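Local coordinates for protein ubiquitin-conjugating enzyme E2, putative (Plasmodium falciparum, PDB 2Q0V) that probably acts in ubiquitin conjugation as a member of the E2 family, perhaps as a UEV-like variant working beside a catalytic E2, at residues F44-E47 with T53-N56; L30-K35 with T124-L129. All coordinates share one frame; numbering follows the deposited sequence.

Contact 1 (F44-E47 with T53-N56)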
ATOM      1  N   PHE A  44      -6.648  -0.177   5.100  1.00 37.28           N
ATOM      2  CA  PHE A  44      -5.938   1.093   5.011  1.00 36.75           C
ATOM      3  C   PHE A  44      -6.755   2.211   5.638  1.00 37.83           C
ATOM      4  O   PHE A  44      -7.994   2.181   5.642  1.00 36.70           O
ATOM      5  CB  PHE A  44      -5.519   1.431   3.563  1.00 36.01           C
ATOM      6  CG  PHE A  44      -6.657   1.527   2.578  1.00 33.01           C
ATOM      7  CD1 PHE A  44      -7.216   2.755   2.257  1.00 33.64           C
ATOM      8  CD2 PHE A  44      -7.149   0.393   1.947  1.00 32.62           C
ATOM      9  CE1 PHE A  44      -8.267   2.858   1.308  1.00 32.74           C
ATOM     10  CE2 PHE A  44      -8.198   0.473   1.013  1.00 31.85           C
ATOM     11  CZ  PHE A  44      -8.765   1.711   0.696  1.00 33.33           C
ATOM     12  N   GLY A  45      -6.033   3.186   6.188  1.00 39.09           N
ATOM     13  CA  GLY A  45      -6.654   4.359   6.793  1.00 41.02           C
ATOM     14  C   GLY A  45      -5.625   5.403   7.158  1.00 42.27           C
ATOM     15  O   GLY A  45      -4.440   5.262   6.880  1.00 42.65           O
ATOM     16  N   LEU A  46      -6.088   6.472   7.781  1.00 44.12           N
ATOM     17  CA  LEU A  46      -5.219   7.556   8.178  1.00 45.56           C
ATOM     18  C   LEU A  46      -4.377   7.143   9.369  1.00 46.78           C
ATOM     19  O   LEU A  46      -4.844   6.454  10.258  1.00 45.95           O
ATOM     20  CB  LEU A  46      -6.055   8.792   8.505  1.00 45.35           C
ATOM     21  CG  LEU A  46      -6.639   9.534   7.306  1.00 44.33           C
ATOM     22  CD1 LEU A  46      -7.434  10.710   7.810  1.00 46.21           C
ATOM     23  CD2 LEU A  46      -5.567  10.012   6.370  1.00 43.49           C
ATOM     24  N   GLU A  47      -3.115   7.539   9.346  1.00 49.54           N
ATOM     25  CA  GLU A  47      -2.210   7.332  10.472  1.00 52.78           C
ATOM     26  C   GLU A  47      -2.775   8.037  11.712  1.00 53.63           C
ATOM     27  O   GLU A  47      -2.801   7.467  12.807  1.00 53.77           O
ATOM     28  CB  GLU A  47      -0.841   7.875  10.105  1.00 52.25           C
ATOM     29  CG  GLU A  47       0.303   7.483  11.019  1.00 55.11           C
ATOM     30  CD  GLU A  47       1.658   7.880  10.418  1.00 56.02           C
ATOM     31  OE1 GLU A  47       1.678   8.649   9.415  1.00 60.59           O
ATOM     32  OE2 GLU A  47       2.704   7.420  10.932  1.00 60.01           O
ATOM     33  N   THR A  53      -4.385  17.120   5.679  1.00 54.31           N
ATOM     34  CA  THR A  53      -3.820  16.963   4.347  1.00 52.42           C
ATOM     35  C   THR A  53      -4.073  15.548   3.792  1.00 50.77           C
ATOM     36  O   THR A  53      -3.872  15.305   2.588  1.00 50.58           O
ATOM     37  CB  THR A  53      -2.317  17.271   4.333  1.00 52.57           C
ATOM     38  OG1 THR A  53      -1.638  16.358   5.191  1.00 53.53           O
ATOM     39  CG2 THR A  53      -2.043  18.698   4.811  1.00 52.45           C
ATOM     40  N   LEU A  54      -4.533  14.646   4.673  1.00 48.69           N
ATOM     41  CA  LEU A  54      -4.792  13.213   4.379  1.00 46.87           C
ATOM     42  C   LEU A  54      -3.650  12.524   3.613  1.00 45.48           C
ATOM     43  O   LEU A  54      -3.874  11.791   2.661  1.00 44.41           O
ATOM     44  CB  LEU A  54      -6.117  13.020   3.631  1.00 47.10           C
ATOM     45  CG  LEU A  54      -7.396  13.713   4.115  1.00 48.30           C
ATOM     46  CD1 LEU A  54      -7.877  14.725   3.070  1.00 49.05           C
ATOM     47  CD2 LEU A  54      -8.462  12.667   4.349  1.00 48.69           C
ATOM     48  N   SER A  55      -2.425  12.773   4.051  1.00 43.98           N
ATOM     49  CA  SER A  55      -1.258  12.365   3.306  1.00 43.19           C
ATOM     50  C   SER A  55      -0.659  11.031   3.756  1.00 42.09           C
ATOM     51  O   SER A  55      -0.120  10.302   2.937  1.00 41.59           O
ATOM     52  CB  SER A  55      -0.183  13.459   3.360  1.00 42.74           C
ATOM     53  OG  SER A  55      -0.652  14.654   2.778  1.00 42.64           O
ATOM     54  N   ASN A  56      -0.734  10.752   5.049  1.00 41.50           N
ATOM     55  CA  ASN A  56      -0.088   9.589   5.669  1.00 41.63           C
ATOM     56  C   ASN A  56      -1.078   8.480   6.049  1.00 39.95           C
ATOM     57  O   ASN A  56      -2.029   8.711   6.813  1.00 39.36           O
ATOM     58  CB  ASN A  56       0.699  10.015   6.914  1.00 42.19           C
ATOM     59  CG  ASN A  56       2.208  10.127   6.647  1.00 47.67           C
ATOM     60  OD1 ASN A  56       2.721  11.200   6.240  1.00 50.96           O
ATOM     61  ND2 ASN A  56       2.935   9.012   6.877  1.00 49.73           N
TER

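Contact 2 (L30-K35 with T124-L129)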
ATOM      1  N   LEU A  30     -10.585   7.385   1.627  1.00 39.58           N
ATOM      2  CA  LEU A  30     -10.738   7.284   3.071  1.00 40.06           C
ATOM      3  C   LEU A  30     -12.050   6.608   3.470  1.00 40.09           C
ATOM      4  O   LEU A  30     -12.085   5.761   4.365  1.00 39.81           O
ATOM      5  CB  LEU A  30     -10.642   8.675   3.718  1.00 41.25           C
ATOM      6  CG  LEU A  30     -10.896   8.671   5.234  1.00 40.83           C
ATOM      7  CD1 LEU A  30      -9.660   8.089   5.937  1.00 40.10           C
ATOM      8  CD2 LEU A  30     -11.285  10.041   5.763  1.00 41.50           C
ATOM      9  N   GLU A  31     -13.123   6.996   2.791  1.00 40.88           N
ATOM     10  CA  GLU A  31     -14.460   6.441   2.996  1.00 42.17           C
ATOM     11  C   GLU A  31     -14.496   4.960   2.631  1.00 40.68           C
ATOM     12  O   GLU A  31     -15.142   4.155   3.303  1.00 40.41           O
ATOM     13  CB  GLU A  31     -15.459   7.216   2.150  1.00 41.43           C
ATOM     14  CG  GLU A  31     -16.924   6.917   2.431  1.00 45.53           C
ATOM     15  CD  GLU A  31     -17.862   7.547   1.381  1.00 47.34           C
ATOM     16  OE1 GLU A  31     -17.507   8.641   0.824  1.00 53.45           O
ATOM     17  OE2 GLU A  31     -18.940   6.937   1.106  1.00 51.35           O
ATOM     18  N   ARG A  32     -13.791   4.631   1.557  1.00 40.12           N
ATOM     19  CA  ARG A  32     -13.559   3.268   1.119  1.00 39.99           C
ATOM     20  C   ARG A  32     -12.817   2.428   2.169  1.00 40.21           C
ATOM     21  O   ARG A  32     -13.264   1.346   2.509  1.00 39.60           O
ATOM     22  CB  ARG A  32     -12.774   3.305  -0.194  1.00 39.64           C
ATOM     23  CG  ARG A  32     -12.347   1.969  -0.715  1.00 38.55           C
ATOM     24  CD  ARG A  32     -13.452   1.222  -1.430  1.00 35.50           C
ATOM     25  NE  ARG A  32     -12.849   0.079  -2.099  1.00 33.10           N
ATOM     26  CZ  ARG A  32     -13.505  -0.948  -2.615  1.00 29.35           C
ATOM     27  NH1 ARG A  32     -12.817  -1.931  -3.181  1.00 25.98           N
ATOM     28  NH2 ARG A  32     -14.825  -1.005  -2.552  1.00 25.76           N
ATOM     29  N   GLY A  33     -11.687   2.933   2.661  1.00 40.95           N
ATOM     30  CA  GLY A  33     -10.929   2.295   3.711  1.00 42.16           C
ATOM     31  C   GLY A  33     -11.691   2.097   5.007  1.00 43.69           C
ATOM     32  O   GLY A  33     -11.643   1.014   5.572  1.00 43.33           O
ATOM     33  N   GLN A  34     -12.395   3.141   5.460  1.00 45.38           N
ATOM     34  CA  GLN A  34     -13.101   3.164   6.759  1.00 47.31           C
ATOM     35  C   GLN A  34     -14.222   2.159   6.807  1.00 47.19           C
ATOM     36  O   GLN A  34     -14.450   1.529   7.838  1.00 47.96           O
ATOM     37  CB  GLN A  34     -13.669   4.555   7.077  1.00 47.27           C
ATOM     38  CG  GLN A  34     -12.627   5.574   7.515  1.00 49.09           C
ATOM     39  CD  GLN A  34     -13.189   6.997   7.615  1.00 50.13           C
ATOM     40  OE1 GLN A  34     -14.242   7.326   7.040  1.00 53.50           O
ATOM     41  NE2 GLN A  34     -12.472   7.852   8.340  1.00 53.14           N
ATOM     42  N   LYS A  35     -14.957   2.055   5.708  1.00 47.11           N
ATOM     43  CA  LYS A  35     -15.748   0.872   5.450  1.00 47.41           C
ATOM     44  C   LYS A  35     -14.678  -0.237   5.364  0.50 47.75           C
ATOM     45  O   LYS A  35     -13.876  -0.254   4.430  0.50 48.20           O
ATOM     46  CB  LYS A  35     -16.507   1.044   4.125  1.00 46.93           C
ATOM     47  CG  LYS A  35     -17.230  -0.187   3.593  1.00 46.92           C
ATOM     48  CD  LYS A  35     -16.706  -0.564   2.153  1.00 46.28           C
ATOM     49  CE  LYS A  35     -15.765  -1.794   2.128  1.00 41.97           C
ATOM     50  NZ  LYS A  35     -15.957  -2.577   0.858  1.00 36.94           N
ATOM     51  N   THR A 124      -4.721   3.320  -6.954  1.00 32.66           N
ATOM     52  CA  THR A 124      -5.081   3.819  -5.622  1.00 31.71           C
ATOM     53  C   THR A 124      -4.142   3.238  -4.584  1.00 31.56           C
ATOM     54  O   THR A 124      -3.332   2.376  -4.882  1.00 31.49           O
ATOM     55  CB  THR A 124      -6.555   3.446  -5.231  1.00 31.53           C
ATOM     56  OG1 THR A 124      -6.749   2.033  -5.329  1.00 31.82           O
ATOM     57  CG2 THR A 124      -7.573   4.126  -6.159  1.00 31.08           C
ATOM     58  N   ILE A 125      -4.253   3.732  -3.361  1.00 31.80           N
ATOM     59  CA  ILE A 125      -3.675   3.072  -2.202  1.00 32.08           C
ATOM     60  C   ILE A 125      -4.024   1.569  -2.218  1.00 32.28           C
ATOM     61  O   ILE A 125      -3.140   0.725  -2.044  1.00 33.34           O
ATOM     62  CB  ILE A 125      -4.130   3.780  -0.900  1.00 32.15           C
ATOM     63  CG1 ILE A 125      -3.461   5.166  -0.817  1.00 33.89           C
ATOM     64  CG2 ILE A 125      -3.760   2.944   0.328  1.00 29.90           C
ATOM     65  CD1 ILE A 125      -4.302   6.231  -0.207  1.00 34.87           C
ATOM     66  N   GLU A 126      -5.288   1.243  -2.472  1.00 32.27           N
ATOM     67  CA  GLU A 126      -5.727  -0.139  -2.574  1.00 33.62           C
ATOM     68  C   GLU A 126      -4.988  -0.946  -3.661  1.00 31.77           C
ATOM     69  O   GLU A 126      -4.499  -2.047  -3.374  1.00 31.45           O
ATOM     70  CB  GLU A 126      -7.240  -0.202  -2.720  1.00 33.29           C
ATOM     71  CG  GLU A 126      -7.825  -1.567  -3.005  1.00 36.36           C
ATOM     72  CD  GLU A 126      -9.373  -1.560  -3.028  1.00 38.95           C
ATOM     73  OE1 GLU A 126      -9.997  -0.496  -2.711  1.00 45.17           O
ATOM     74  OE2 GLU A 126      -9.965  -2.626  -3.366  1.00 44.35           O
ATOM     75  N   THR A 127      -4.858  -0.386  -4.863  1.00 30.44           N
ATOM     76  CA  THR A 127      -4.055  -1.021  -5.945  1.00 30.12           C
ATOM     77  C   THR A 127      -2.658  -1.443  -5.489  1.00 29.84           C
ATOM     78  O   THR A 127      -2.156  -2.503  -5.886  1.00 29.95           O
ATOM     79  CB  THR A 127      -3.872  -0.089  -7.191  1.00 29.63           C
ATOM     80  OG1 THR A 127      -5.106   0.562  -7.489  1.00 28.86           O
ATOM     81  CG2 THR A 127      -3.472  -0.878  -8.403  1.00 28.04           C
ATOM     82  N   ILE A 128      -2.027  -0.582  -4.696  1.00 29.37           N
ATOM     83  CA  ILE A 128      -0.682  -0.827  -4.194  1.00 29.91           C
ATOM     84  C   ILE A 128      -0.718  -2.015  -3.223  1.00 28.72           C
ATOM     85  O   ILE A 128       0.025  -2.958  -3.366  1.00 28.77           O
ATOM     86  CB  ILE A 128      -0.118   0.431  -3.487  1.00 30.12           C
ATOM     87  CG1 ILE A 128       0.026   1.608  -4.484  1.00 30.55           C
ATOM     88  CG2 ILE A 128       1.193   0.077  -2.719  1.00 29.14           C
ATOM     89  CD1 ILE A 128       0.292   2.984  -3.788  1.00 30.68           C
ATOM     90  N   LEU A 129      -1.642  -1.972  -2.280  1.00 28.71           N
ATOM     91  CA  LEU A 129      -1.798  -3.033  -1.299  1.00 28.29           C
ATOM     92  C   LEU A 129      -2.066  -4.367  -1.971  1.00 28.70           C
ATOM     93  O   LEU A 129      -1.329  -5.306  -1.725  1.00 29.78           O
ATOM     94  CB  LEU A 129      -2.837  -2.644  -0.239  1.00 27.86           C
ATOM     95  CG  LEU A 129      -2.411  -1.381   0.532  1.00 26.83           C
ATOM     96  CD1 LEU A 129      -3.469  -0.890   1.515  1.00 22.64           C
ATOM     97  CD2 LEU A 129      -0.981  -1.484   1.173  1.00 24.41           C
TER

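Contact 1 (F44-E47 with T53-N56)
The amide N of E47 donates to the backbone O of N56 at 3.0 Å, in an almost straight bond (N-H...O 174°) that closes the mouth of the hairpin loop between strands 42-46 and 56-62. On one side of this bond lies an apolar pair: CD2 of L46 rests against CA of L54 at 3.8 Å, and CD1 of L46 meets CD2 of L54 at 4.1 Å. On the other, E47 and N56 run side by side and point the same way. With chi1 at -167° and the rest of its chain extended, the glutamate keeps alongside N56, its OE1 2.9 Å from ND2 of N56; carboxylate and amide planes are 36° apart. Behind this first shell, L54 packs on L26 and L27 of helix 22-34 while L46 reaches L30 and W57, and the indole NE1 of W57 bonds to the carbonyl O of L54. The turn itself is held by S55 OG donating to T53 OG1 at 3.1 Å; D51 OD1 bonds to the same T53 hydroxyl and R22 NH1 to the T53 carbonyl O. Leucines suit the helix-facing side, where branched ends fill the surface between loop and helix. Polar E47 and N56 suit the outer, more solvent-accessible one. The chemistry thus divides the work: the backbone bond ties the two segments, and the leucines supply apolar packing.

Contact 2 (L30-K35 with T124-L129)
R32 and E126 join the first helix of the ubiquitin-conjugating (UBC) fold, 22-34, to helix 125-135, near the surface and beside F44 of the edge strand. The link between the segments is ionic. R32 grips the carboxylate side-on with two nitrogens: NE donates to OE1 of E126 at 3.0 Å and NH1 to OE2 of E126 at 2.9 Å, each oxygen using its syn lone pair. The planes of the two groups are only 12° apart. Arginine can do this because its chain, bent at chi2 (80°), turns the NE edge of the guanidinium to the glutamate, whose extended chain meets it at about a right angle.

Further polar contacts surround the bridge. OE2 of E126 has a weak bond with S39 OG, while E29 OE1 accepts from N of I125, a second polar tie between the helices. E126 lies in the first turn of its helix, where the helix dipole would tend to favour a carboxylate.

The start of that helix is capped locally. T124 is the N-cap, a place that suits threonine, and its own backbone N donates to OG1 of T127 at 2.8 Å, one half of a capping box.

Contact 1 is nested within the long chain loop that contact 2 closes, and their centres are about 10 Å apart. Strand 42-46 joins them. At its end, CG of L46 packs on CD1 of L30 at 3.6 Å, so the hairpin mouth meets the first helix directly. Two residues earlier, F44 fits between the two helices: its CE1 lies 3.6 Å from CA of G33, its CB 3.7 Å from CD1 of L129, and its CZ 3.9 Å from CG of R32. Beneath the ionic bridge of contact 2 there is thus an aromatic ring from the strand of contact 1. Both contacts belong to the packing of helices, strand and hairpin within the UBC fold.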